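Local coordinates for protein ribulose-5-phosphate reductase 1 (Staphylococcus aureus, PDB 6XHK) that reduces D-ribulose 5-phosphate to D-ribitol 5-phosphate with NADPH, a step in making the poly(ribitol phosphate) wall teichoic acid of the bacterium, at residues H151-F156 with H225-V230; A253-S258 with I277-S282. All coordinates share one frame; numbering follows the deposited sequence.

Interaction 1: residues H151-F156 with H225-V230. With NDP (NADPH dihydro-nicotinamide-adenine-dinucleotide phosphate), chain B.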
ATOM      1  N   HIS A 151       4.776  -8.852  -0.359  1.00 88.39           N
ATOM      2  CA  HIS A 151       4.012 -10.075  -0.572  1.00 86.23           C
ATOM      3  C   HIS A 151       4.125 -10.529  -2.019  1.00 90.80           C
ATOM      4  O   HIS A 151       4.454 -11.695  -2.298  1.00 86.40           O
ATOM      5  CB  HIS A 151       2.544  -9.855  -0.190  1.00 92.21           C
ATOM      6  CG  HIS A 151       1.744 -11.120  -0.128  1.00108.06           C
ATOM      7  ND1 HIS A 151       2.136 -12.215   0.617  1.00106.53           N
ATOM      8  CD2 HIS A 151       0.600 -11.483  -0.758  1.00103.28           C
ATOM      9  CE1 HIS A 151       1.256 -13.186   0.460  1.00100.53           C
ATOM     10  NE2 HIS A 151       0.317 -12.770  -0.373  1.00 99.49           N
ATOM     11  N   ALA A 152       3.886  -9.605  -2.956  1.00 86.65           N
ATOM     12  CA  ALA A 152       4.065  -9.939  -4.370  1.00 84.57           C
ATOM     13  C   ALA A 152       5.478 -10.458  -4.656  1.00 86.44           C
ATOM     14  O   ALA A 152       5.646 -11.527  -5.254  1.00 92.50           O
ATOM     15  CB  ALA A 152       3.750  -8.729  -5.253  1.00 81.25           C
ATOM     16  N   ILE A 153       6.508  -9.717  -4.232  1.00 85.68           N
ATOM     17  CA  ILE A 153       7.886 -10.139  -4.518  1.00 87.11           C
ATOM     18  C   ILE A 153       8.138 -11.546  -3.992  1.00 94.82           C
ATOM     19  O   ILE A 153       8.811 -12.364  -4.632  1.00103.08           O
ATOM     20  CB  ILE A 153       8.912  -9.155  -3.927  1.00 90.52           C
ATOM     21  CG1 ILE A 153       8.767  -7.758  -4.513  1.00 93.47           C
ATOM     22  CG2 ILE A 153      10.329  -9.665  -4.147  1.00 87.64           C
ATOM     23  CD1 ILE A 153       9.680  -6.764  -3.837  1.00 90.97           C
ATOM     24  N   ARG A 154       7.619 -11.845  -2.809  1.00 97.44           N
ATOM     25  CA  ARG A 154       7.831 -13.150  -2.215  1.00104.25           C
ATOM     26  C   ARG A 154       7.017 -14.240  -2.904  1.00108.57           C
ATOM     27  O   ARG A 154       7.246 -15.424  -2.632  1.00111.22           O
ATOM     28  CB  ARG A 154       7.514 -13.063  -0.722  1.00 99.23           C
ATOM     29  CG  ARG A 154       8.631 -12.423   0.119  1.00 92.96           C
ATOM     30  CD  ARG A 154       8.170 -12.301   1.565  1.00131.35           C
ATOM     31  NE  ARG A 154       9.233 -11.906   2.481  1.00134.16           N
ATOM     32  CZ  ARG A 154      10.079 -12.761   3.042  1.00150.13           C
ATOM     33  NH1 ARG A 154      11.019 -12.322   3.867  1.00150.06           N
ATOM     34  NH2 ARG A 154       9.978 -14.059   2.784  1.00161.07           N
ATOM     35  N   ARG A 155       6.081 -13.867  -3.790  1.00111.36           N
ATOM     36  CA  ARG A 155       5.366 -14.861  -4.598  1.00 97.96           C
ATOM     37  C   ARG A 155       6.247 -15.487  -5.685  1.00103.06           C
ATOM     38  O   ARG A 155       5.920 -16.563  -6.197  1.00105.27           O
ATOM     39  CB  ARG A 155       4.116 -14.233  -5.222  1.00 90.05           C
ATOM     40  CG  ARG A 155       3.170 -13.575  -4.188  1.00 98.95           C
ATOM     41  CD  ARG A 155       2.481 -14.569  -3.256  1.00108.92           C
ATOM     42  NE  ARG A 155       1.873 -15.649  -4.023  1.00133.26           N
ATOM     43  CZ  ARG A 155       0.688 -15.561  -4.625  1.00134.95           C
ATOM     44  NH1 ARG A 155      -0.024 -14.441  -4.523  1.00144.96           N
ATOM     45  NH2 ARG A 155       0.211 -16.594  -5.316  1.00113.45           N
ATOM     46  N   PHE A 156       7.346 -14.841  -6.059  1.00108.57           N
ATOM     47  CA  PHE A 156       8.411 -15.487  -6.822  1.00 92.26           C
ATOM     48  C   PHE A 156       9.281 -16.306  -5.874  1.00117.68           C
ATOM     49  O   PHE A 156      10.030 -15.731  -5.071  1.00116.35           O
ATOM     50  CB  PHE A 156       9.243 -14.436  -7.546  1.00 91.04           C
ATOM     51  CG  PHE A 156       8.487 -13.658  -8.593  1.00 88.67           C
ATOM     52  CD1 PHE A 156       8.817 -12.348  -8.875  1.00 86.98           C
ATOM     53  CD2 PHE A 156       7.523 -14.268  -9.368  1.00102.93           C
ATOM     54  CE1 PHE A 156       8.137 -11.639  -9.851  1.00 85.23           C
ATOM     55  CE2 PHE A 156       6.854 -13.561 -10.361  1.00 90.60           C
ATOM     56  CZ  PHE A 156       7.163 -12.251 -10.598  1.00 89.47           C
ATOM     57  N   HIS A 225      11.391 -10.931 -15.338  1.00 90.97           N
ATOM     58  CA  HIS A 225      10.354 -10.943 -14.311  1.00 87.11           C
ATOM     59  C   HIS A 225       9.750  -9.546 -14.257  1.00 91.72           C
ATOM     60  O   HIS A 225      10.481  -8.554 -14.344  1.00 89.99           O
ATOM     61  CB  HIS A 225      10.920 -11.296 -12.931  1.00 89.66           C
ATOM     62  CG  HIS A 225      11.088 -12.761 -12.688  1.00 90.15           C
ATOM     63  ND1 HIS A 225      11.905 -13.554 -13.461  1.00 96.95           N
ATOM     64  CD2 HIS A 225      10.554 -13.575 -11.750  1.00 98.21           C
ATOM     65  CE1 HIS A 225      11.861 -14.797 -13.019  1.00102.35           C
ATOM     66  NE2 HIS A 225      11.045 -14.838 -11.981  1.00104.17           N
ATOM     67  N   ALA A 226       8.434  -9.449 -14.093  1.00 89.19           N
ATOM     68  CA  ALA A 226       7.807  -8.132 -14.148  1.00 81.75           C
ATOM     69  C   ALA A 226       6.715  -8.016 -13.101  1.00 91.12           C
ATOM     70  O   ALA A 226       6.206  -9.020 -12.598  1.00 88.11           O
ATOM     71  CB  ALA A 226       7.249  -7.830 -15.536  1.00107.55           C
ATOM     72  N   PHE A 227       6.380  -6.756 -12.775  1.00103.36           N
ATOM     73  CA  PHE A 227       5.409  -6.385 -11.742  1.00 78.82           C
ATOM     74  C   PHE A 227       4.443  -5.375 -12.332  1.00 78.18           C
ATOM     75  O   PHE A 227       4.869  -4.325 -12.821  1.00 95.41           O
ATOM     76  CB  PHE A 227       6.096  -5.778 -10.531  1.00 78.87           C
ATOM     77  CG  PHE A 227       6.866  -6.750  -9.756  1.00 79.82           C
ATOM     78  CD1 PHE A 227       6.278  -7.453  -8.728  1.00 80.08           C
ATOM     79  CD2 PHE A 227       8.199  -6.979 -10.057  1.00 80.85           C
ATOM     80  CE1 PHE A 227       7.003  -8.377  -7.989  1.00 86.72           C
ATOM     81  CE2 PHE A 227       8.936  -7.907  -9.336  1.00 95.12           C
ATOM     82  CZ  PHE A 227       8.338  -8.612  -8.293  1.00 90.01           C
ATOM     83  N   GLU A 228       3.157  -5.686 -12.303  1.00 78.06           N
ATOM     84  CA  GLU A 228       2.127  -4.772 -12.781  1.00 89.28           C
ATOM     85  C   GLU A 228       1.555  -3.984 -11.602  1.00 88.19           C
ATOM     86  O   GLU A 228       0.793  -4.534 -10.797  1.00 86.22           O
ATOM     87  CB  GLU A 228       1.029  -5.528 -13.521  1.00 79.97           C
ATOM     88  CG  GLU A 228       0.106  -4.612 -14.295  1.00 90.58           C
ATOM     89  CD  GLU A 228      -1.240  -4.418 -13.589  1.00109.29           C
ATOM     90  OE1 GLU A 228      -1.474  -5.037 -12.517  1.00117.50           O
ATOM     91  OE2 GLU A 228      -2.067  -3.649 -14.119  1.00110.16           O
ATOM     92  N   CYS A 229       1.920  -2.694 -11.513  1.00 81.00           N
ATOM     93  CA  CYS A 229       1.541  -1.792 -10.429  1.00 78.12           C
ATOM     94  C   CYS A 229       0.720  -0.618 -10.959  1.00 78.81           C
ATOM     95  O   CYS A 229       0.851   0.529 -10.504  1.00 97.51           O
ATOM     96  CB  CYS A 229       2.776  -1.301  -9.685  1.00 78.24           C
ATOM     97  SG  CYS A 229       3.876  -2.573  -9.145  1.00 83.56           S
ATOM     98  N   VAL A 230      -0.107  -0.923 -11.963  1.00 81.53           N
ATOM     99  CA  VAL A 230      -1.061  -0.032 -12.615  1.00 80.09           C
ATOM    100  C   VAL A 230      -2.452  -0.607 -12.375  1.00105.35           C
ATOM    101  O   VAL A 230      -2.629  -1.826 -12.366  1.00114.29           O
ATOM    102  CB  VAL A 230      -0.760   0.042 -14.129  1.00 80.31           C
ATOM    103  CG1 VAL A 230      -1.717   0.943 -14.870  1.00 81.82           C
ATOM    104  CG2 VAL A 230       0.654   0.416 -14.354  1.00 79.93           C
TER
HETATM  105  PA  NDP B 401      -1.439   5.542  -8.720  1.00140.77           P
HETATM  106  O1A NDP B 401      -2.496   6.609  -8.746  1.00158.92           O
HETATM  107  O2A NDP B 401      -0.192   6.060  -8.011  1.00137.07           O
HETATM  108  O5B NDP B 401      -1.128   5.060 -10.279  1.00136.42           O
HETATM  109  C5B NDP B 401       0.146   4.416 -10.614  1.00117.39           C
HETATM  110  C4B NDP B 401       0.780   5.037 -11.915  1.00 96.54           C
HETATM  111  O4B NDP B 401       0.595   4.291 -12.972  1.00 89.37           O
HETATM  112  C3B NDP B 401       0.120   6.403 -12.258  1.00 89.51           C
HETATM  113  O3B NDP B 401       1.036   7.409 -12.234  1.00 89.35           O
HETATM  114  C2B NDP B 401      -0.387   6.310 -13.691  1.00 82.78           C
HETATM  115  O2B NDP B 401      -0.027   7.618 -14.305  1.00 77.84           O
HETATM  116  C1B NDP B 401       0.319   5.326 -14.190  1.00 88.49           C
HETATM  117  N9A NDP B 401      -0.254   4.686 -15.378  1.00 92.88           N
HETATM  118  C8A NDP B 401      -1.474   4.873 -15.960  1.00103.79           C
HETATM  119  N7A NDP B 401      -1.564   4.068 -17.056  1.00 92.22           N
HETATM  120  C5A NDP B 401      -0.423   3.402 -17.146  1.00 93.77           C
HETATM  121  C6A NDP B 401       0.059   2.366 -18.169  1.00 81.84           C
HETATM  122  N6A NDP B 401      -0.827   1.980 -19.245  1.00 84.99           N
HETATM  123  N1A NDP B 401       1.362   1.809 -18.026  1.00 66.98           N
HETATM  124  C2A NDP B 401       2.232   2.211 -16.942  1.00 64.85           C
HETATM  125  N3A NDP B 401       1.755   3.208 -15.962  1.00 79.88           N
HETATM  126  C4A NDP B 401       0.390   3.786 -16.113  1.00 88.69           C
HETATM  127  O3  NDP B 401      -1.965   4.197  -7.842  1.00134.05           O
HETATM  128  PN  NDP B 401      -0.961   3.083  -7.047  1.00135.47           P
HETATM  129  O1N NDP B 401       0.471   3.158  -7.585  1.00144.51           O
HETATM  130  O2N NDP B 401      -0.899   3.418  -5.593  1.00151.93           O
HETATM  131  O5D NDP B 401      -1.645   1.576  -7.244  1.00131.84           O
HETATM  132  C5D NDP B 401      -2.567   1.349  -8.332  1.00127.78           C
HETATM  133  C4D NDP B 401      -3.395   0.165  -8.233  1.00124.75           C
HETATM  134  O4D NDP B 401      -2.908  -0.851  -7.117  1.00115.63           O
HETATM  135  C3D NDP B 401      -4.861   0.485  -7.859  1.00137.61           C
HETATM  136  O3D NDP B 401      -5.808  -0.278  -8.727  1.00143.04           O
HETATM  137  C2D NDP B 401      -4.974   0.132  -6.555  1.00142.46           C
HETATM  138  O2D NDP B 401      -6.337  -0.190  -6.134  1.00152.90           O
HETATM  139  C1D NDP B 401      -3.973  -1.146  -6.396  1.00126.08           C
HETATM  140  N1N NDP B 401      -3.680  -1.547  -5.003  1.00119.50           N
HETATM  141  C2N NDP B 401      -3.603  -2.986  -4.736  1.00134.05           C
HETATM  142  C3N NDP B 401      -3.505  -3.574  -3.317  1.00141.63           C
HETATM  143  C7N NDP B 401      -3.451  -5.148  -3.159  1.00144.56           C
HETATM  144  O7N NDP B 401      -3.773  -5.666  -2.117  1.00156.21           O
HETATM  145  N7N NDP B 401      -3.001  -5.961  -4.291  1.00131.37           N
HETATM  146  C4N NDP B 401      -3.188  -2.622  -2.137  1.00139.28           C
HETATM  147  C5N NDP B 401      -3.498  -1.141  -2.449  1.00131.03           C
HETATM  148  C6N NDP B 401      -3.476  -0.607  -3.898  1.00116.03           C
HETATM  149  P2B NDP B 401      -1.278   8.550 -14.766  1.00106.76           P
HETATM  150  O1X NDP B 401      -2.301   7.749 -15.543  1.00 99.07           O
HETATM  151  O2X NDP B 401      -1.943   9.086 -13.510  1.00115.68           O
HETATM  152  O3X NDP B 401      -0.732   9.664 -15.645  1.00120.52           O

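Interaction 2: residues A253-S258 with I277-S282. With NDP (NADPH dihydro-nicotinamide-adenine-dinucleotide phosphate), chain B.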
ATOM      1  N   ALA A 253       3.947 -10.701 -12.009  1.00 87.73           N
ATOM      2  CA  ALA A 253       3.175 -10.477 -10.790  1.00 83.06           C
ATOM      3  C   ALA A 253       2.128  -9.398 -11.033  1.00 85.65           C
ATOM      4  O   ALA A 253       2.459  -8.278 -11.440  1.00 77.27           O
ATOM      5  CB  ALA A 253       4.083 -10.077  -9.628  1.00 77.84           C
ATOM      6  N   LEU A 254       0.867  -9.747 -10.786  1.00 79.56           N
ATOM      7  CA  LEU A 254      -0.266  -8.859 -11.006  1.00 84.18           C
ATOM      8  C   LEU A 254      -0.580  -8.177  -9.680  1.00 90.96           C
ATOM      9  O   LEU A 254      -0.800  -8.858  -8.673  1.00 91.91           O
ATOM     10  CB  LEU A 254      -1.477  -9.646 -11.509  1.00 80.57           C
ATOM     11  CG  LEU A 254      -1.526 -10.070 -12.984  1.00 83.72           C
ATOM     12  CD1 LEU A 254      -1.551  -8.854 -13.927  1.00 83.05           C
ATOM     13  CD2 LEU A 254      -0.368 -11.002 -13.326  1.00105.18           C
ATOM     14  N   LEU A 255      -0.550  -6.849  -9.656  1.00 89.26           N
ATOM     15  CA  LEU A 255      -0.853  -6.139  -8.421  1.00 95.75           C
ATOM     16  C   LEU A 255      -2.037  -5.206  -8.539  1.00 76.88           C
ATOM     17  O   LEU A 255      -2.794  -5.072  -7.569  1.00 90.54           O
ATOM     18  CB  LEU A 255       0.364  -5.354  -7.938  1.00 76.93           C
ATOM     19  CG  LEU A 255       1.386  -6.295  -7.315  1.00 91.91           C
ATOM     20  CD1 LEU A 255       2.648  -5.554  -6.954  1.00 77.54           C
ATOM     21  CD2 LEU A 255       0.760  -6.905  -6.073  1.00120.47           C
ATOM     22  N   GLY A 256      -2.260  -4.638  -9.723  1.00 77.26           N
ATOM     23  CA  GLY A 256      -3.309  -3.651  -9.916  1.00 77.81           C
ATOM     24  C   GLY A 256      -4.710  -4.232  -9.955  1.00 77.97           C
ATOM     25  O   GLY A 256      -4.966  -5.251 -10.599  1.00107.19           O
ATOM     26  N   VAL A 257      -5.622  -3.555  -9.280  1.00109.24           N
ATOM     27  CA  VAL A 257      -7.024  -3.943  -9.239  1.00112.78           C
ATOM     28  C   VAL A 257      -7.737  -3.343 -10.439  1.00111.18           C
ATOM     29  O   VAL A 257      -7.609  -2.143 -10.706  1.00122.47           O
ATOM     30  CB  VAL A 257      -7.652  -3.478  -7.918  1.00 79.03           C
ATOM     31  CG1 VAL A 257      -9.083  -3.914  -7.825  1.00 79.81           C
ATOM     32  CG2 VAL A 257      -6.844  -4.047  -6.760  1.00 84.67           C
ATOM     33  N   SER A 258      -8.495  -4.162 -11.174  1.00101.87           N
ATOM     34  CA  SER A 258      -9.203  -3.574 -12.299  1.00107.76           C
ATOM     35  C   SER A 258     -10.697  -3.389 -12.067  1.00106.93           C
ATOM     36  O   SER A 258     -11.308  -2.585 -12.779  1.00124.79           O
ATOM     37  CB  SER A 258      -9.003  -4.396 -13.566  1.00123.04           C
ATOM     38  OG  SER A 258      -9.953  -3.995 -14.539  1.00130.41           O
ATOM     39  N   ILE A 277       1.028 -14.426 -11.953  1.00 91.77           N
ATOM     40  CA  ILE A 277       0.712 -14.700 -10.551  1.00 88.83           C
ATOM     41  C   ILE A 277      -0.032 -13.486  -9.976  1.00 86.29           C
ATOM     42  O   ILE A 277       0.461 -12.347 -10.094  1.00 77.20           O
ATOM     43  CB  ILE A 277       1.988 -14.978  -9.744  1.00 92.04           C
ATOM     44  CG1 ILE A 277       2.831 -16.036 -10.443  1.00 95.18           C
ATOM     45  CG2 ILE A 277       1.610 -15.554  -8.389  1.00 79.07           C
ATOM     46  CD1 ILE A 277       4.083 -16.408  -9.696  1.00103.19           C
ATOM     47  N   GLY A 278      -1.177 -13.720  -9.371  1.00 84.20           N
ATOM     48  CA  GLY A 278      -1.958 -12.658  -8.733  1.00 83.66           C
ATOM     49  C   GLY A 278      -1.647 -12.572  -7.247  1.00 93.58           C
ATOM     50  O   GLY A 278      -1.583 -13.595  -6.561  1.00 99.17           O
ATOM     51  N   SER A 279      -1.430 -11.339  -6.771  1.00102.10           N
ATOM     52  CA  SER A 279      -1.104 -11.062  -5.372  1.00107.30           C
ATOM     53  C   SER A 279      -1.969  -9.916  -4.857  1.00118.85           C
ATOM     54  O   SER A 279      -2.034  -8.854  -5.488  1.00110.57           O
ATOM     55  CB  SER A 279       0.382 -10.716  -5.216  1.00106.89           C
ATOM     56  OG  SER A 279       0.691 -10.368  -3.875  1.00126.65           O
ATOM     57  N   SER A 280      -2.619 -10.115  -3.701  1.00129.92           N
ATOM     58  CA  SER A 280      -3.490  -9.058  -3.194  1.00129.77           C
ATOM     59  C   SER A 280      -3.194  -8.708  -1.735  1.00136.25           C
ATOM     60  O   SER A 280      -2.093  -8.244  -1.396  1.00135.31           O
ATOM     61  CB  SER A 280      -4.956  -9.466  -3.365  1.00117.66           C
ATOM     62  OG  SER A 280      -5.829  -8.352  -3.243  1.00117.53           O
ATOM     63  N   ARG A 281      -4.185  -8.902  -0.872  1.00148.10           N
ATOM     64  CA  ARG A 281      -4.025  -8.524   0.520  1.00138.65           C
ATOM     65  C   ARG A 281      -2.900  -9.343   1.134  1.00136.96           C
ATOM     66  O   ARG A 281      -2.588 -10.452   0.685  1.00136.05           O
ATOM     67  CB  ARG A 281      -5.343  -8.711   1.292  1.00118.82           C
ATOM     68  N   SER A 282      -2.269  -8.763   2.141  1.00126.31           N
ATOM     69  CA  SER A 282      -1.134  -9.354   2.828  1.00116.02           C
ATOM     70  C   SER A 282      -1.523  -9.806   4.241  1.00117.91           C
ATOM     71  O   SER A 282      -2.603  -9.492   4.758  1.00118.81           O
ATOM     72  CB  SER A 282       0.011  -8.347   2.872  1.00115.32           C
ATOM     73  OG  SER A 282      -0.497  -7.026   3.037  1.00117.80           O
TER
HETATM   74  PA  NDP B 401      -1.439   5.542  -8.720  1.00140.77           P
HETATM   75  O1A NDP B 401      -2.496   6.609  -8.746  1.00158.92           O
HETATM   76  O2A NDP B 401      -0.192   6.060  -8.011  1.00137.07           O
HETATM   77  O5B NDP B 401      -1.128   5.060 -10.279  1.00136.42           O
HETATM   78  C5B NDP B 401       0.146   4.416 -10.614  1.00117.39           C
HETATM   79  C4B NDP B 401       0.780   5.037 -11.915  1.00 96.54           C
HETATM   80  O4B NDP B 401       0.595   4.291 -12.972  1.00 89.37           O
HETATM   81  C3B NDP B 401       0.120   6.403 -12.258  1.00 89.51           C
HETATM   82  O3B NDP B 401       1.036   7.409 -12.234  1.00 89.35           O
HETATM   83  C2B NDP B 401      -0.387   6.310 -13.691  1.00 82.78           C
HETATM   84  O2B NDP B 401      -0.027   7.618 -14.305  1.00 77.84           O
HETATM   85  C1B NDP B 401       0.319   5.326 -14.190  1.00 88.49           C
HETATM   86  N9A NDP B 401      -0.254   4.686 -15.378  1.00 92.88           N
HETATM   87  C8A NDP B 401      -1.474   4.873 -15.960  1.00103.79           C
HETATM   88  N7A NDP B 401      -1.564   4.068 -17.056  1.00 92.22           N
HETATM   89  C5A NDP B 401      -0.423   3.402 -17.146  1.00 93.77           C
HETATM   90  C6A NDP B 401       0.059   2.366 -18.169  1.00 81.84           C
HETATM   91  N6A NDP B 401      -0.827   1.980 -19.245  1.00 84.99           N
HETATM   92  N1A NDP B 401       1.362   1.809 -18.026  1.00 66.98           N
HETATM   93  C2A NDP B 401       2.232   2.211 -16.942  1.00 64.85           C
HETATM   94  N3A NDP B 401       1.755   3.208 -15.962  1.00 79.88           N
HETATM   95  C4A NDP B 401       0.390   3.786 -16.113  1.00 88.69           C
HETATM   96  O3  NDP B 401      -1.965   4.197  -7.842  1.00134.05           O
HETATM   97  PN  NDP B 401      -0.961   3.083  -7.047  1.00135.47           P
HETATM   98  O1N NDP B 401       0.471   3.158  -7.585  1.00144.51           O
HETATM   99  O2N NDP B 401      -0.899   3.418  -5.593  1.00151.93           O
HETATM  100  O5D NDP B 401      -1.645   1.576  -7.244  1.00131.84           O
HETATM  101  C5D NDP B 401      -2.567   1.349  -8.332  1.00127.78           C
HETATM  102  C4D NDP B 401      -3.395   0.165  -8.233  1.00124.75           C
HETATM  103  O4D NDP B 401      -2.908  -0.851  -7.117  1.00115.63           O
HETATM  104  C3D NDP B 401      -4.861   0.485  -7.859  1.00137.61           C
HETATM  105  O3D NDP B 401      -5.808  -0.278  -8.727  1.00143.04           O
HETATM  106  C2D NDP B 401      -4.974   0.132  -6.555  1.00142.46           C
HETATM  107  O2D NDP B 401      -6.337  -0.190  -6.134  1.00152.90           O
HETATM  108  C1D NDP B 401      -3.973  -1.146  -6.396  1.00126.08           C
HETATM  109  N1N NDP B 401      -3.680  -1.547  -5.003  1.00119.50           N
HETATM  110  C2N NDP B 401      -3.603  -2.986  -4.736  1.00134.05           C
HETATM  111  C3N NDP B 401      -3.505  -3.574  -3.317  1.00141.63           C
HETATM  112  C7N NDP B 401      -3.451  -5.148  -3.159  1.00144.56           C
HETATM  113  O7N NDP B 401      -3.773  -5.666  -2.117  1.00156.21           O
HETATM  114  N7N NDP B 401      -3.001  -5.961  -4.291  1.00131.37           N
HETATM  115  C4N NDP B 401      -3.188  -2.622  -2.137  1.00139.28           C
HETATM  116  C5N NDP B 401      -3.498  -1.141  -2.449  1.00131.03           C
HETATM  117  C6N NDP B 401      -3.476  -0.607  -3.898  1.00116.03           C
HETATM  118  P2B NDP B 401      -1.278   8.550 -14.766  1.00106.76           P
HETATM  119  O1X NDP B 401      -2.301   7.749 -15.543  1.00 99.07           O
HETATM  120  O2X NDP B 401      -1.943   9.086 -13.510  1.00115.68           O
HETATM  121  O3X NDP B 401      -0.732   9.664 -15.645  1.00120.52           O

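Interaction 1: residues H151-F156 with H225-V230
The ring of F156 takes part in two aromatic contacts at once, offering a face to one ring and an edge to the other. H225 turns the edge of its imidazole onto a face of F156, with CD2 of H225 3.5 Å above the ring plane and over its centre. The two planes stand at 86°, a T-shaped stack with centroids 4.7 Å apart. F156 in turn directs its own edge toward the face of F227. This second stack is offset edge-to-face, with planes at 63° and the ring centroids 5.3 Å apart. CE1 of F156 comes nearest there, at CZ of F227. F156 and F227 enter from opposite directions, one from the helix side and one from the strand. With CG anti to the carbonyl carbon (chi1 -70°), the F227 ring swings toward the helix, although its CB does not point there. I153 CG1 lies 3.9 Å from F227 CZ. A152 CB sits 4.3 Å from F227 CE1, and the carbonyl carbon C of A152 lies at the ring edge. The carbonyl O of A226 lies in the plane of the F156 ring, at its edge, 3.9 Å from F156 CZ. A253 of the next strand also touches F156 and F227. At the other end of 225-230, CG2 of V230 lies 3.4 Å from N3A of the NADPH adenine. The contact joins helix 143-155 and the F156 that follows it to strand 225-228, and its aromatic cluster belongs to the hydrophobic core beside the parallel sheet of a Rossmann-type dinucleotide-binding domain.

Interaction 2: residues A253-S258 with I277-S282
L255 has CG anti to its carbonyl carbon (chi1 -76°) and an extended second torsion (chi2 175°), which lays its CD2 alongside S279. This methyl is 3.5 Å from S279 O and also meets S279 CB. CB and CD2 of L254 both lie close to the carbonyl O of I277. Backbone bonds join the two strands around L254. L254 N donates to I277 O over 2.7 Å, almost straight at 170°. S279 N then donates to L254 O at 3.2 Å. The same I277 O receives a CA-H...O contact from A253 CA. A253 pairs with I277 and L254 with G278, both in parallel register. A253 and I277 put their side chains on one face of the sheet, and L254 lies on the other. Past these pairs the strands end, and their loops meet the nicotinamide end of NADPH. The carboxamide N7N of NADPH donates to S279 O at 3.3 Å. It also donates weakly to L255 O at 3.4 Å, so one amide nitrogen bridges the two loops. These two bonds would help fix the rotation of the carboxamide. V257 N makes a weak hydrogen bond to O3D of the nicotinamide ribose at 3.3 Å, and V257 CG2 lies near C2N of the nicotinamide ring. E228 OE1 accepts from G256 N and so holds the first loop from the neighbouring strand. Strands 251-254 and 275-278 form a beta-alpha-beta unit with helix 266-272, and the loops after their C-terminal ends help line the nicotinamide side of the cofactor pocket in this Rossmann-type fold.

How the interactions relate
Interaction 1 is buried and rests on rings and aliphatic groups, where a helix packs against the sheet. Interaction 2 is partly buried and rests on backbone bonds between neighbouring strands, with 275-278 outermost in the sheet. They share that sheet, since strands 225-228 and 251-254 are neighbours, and E228 N probably bonds to A253 O at 2.8 Å. Helix 143-155 also reaches both: R155 NH1 probably bonds to G278 O at 2.7 Å, and A152 touches L255 and S279. Both contacts meet NADPH, but at different parts. Segment 225-230 reaches the adenine through V230, whereas interaction 2 holds the nicotinamide half with main-chain atoms.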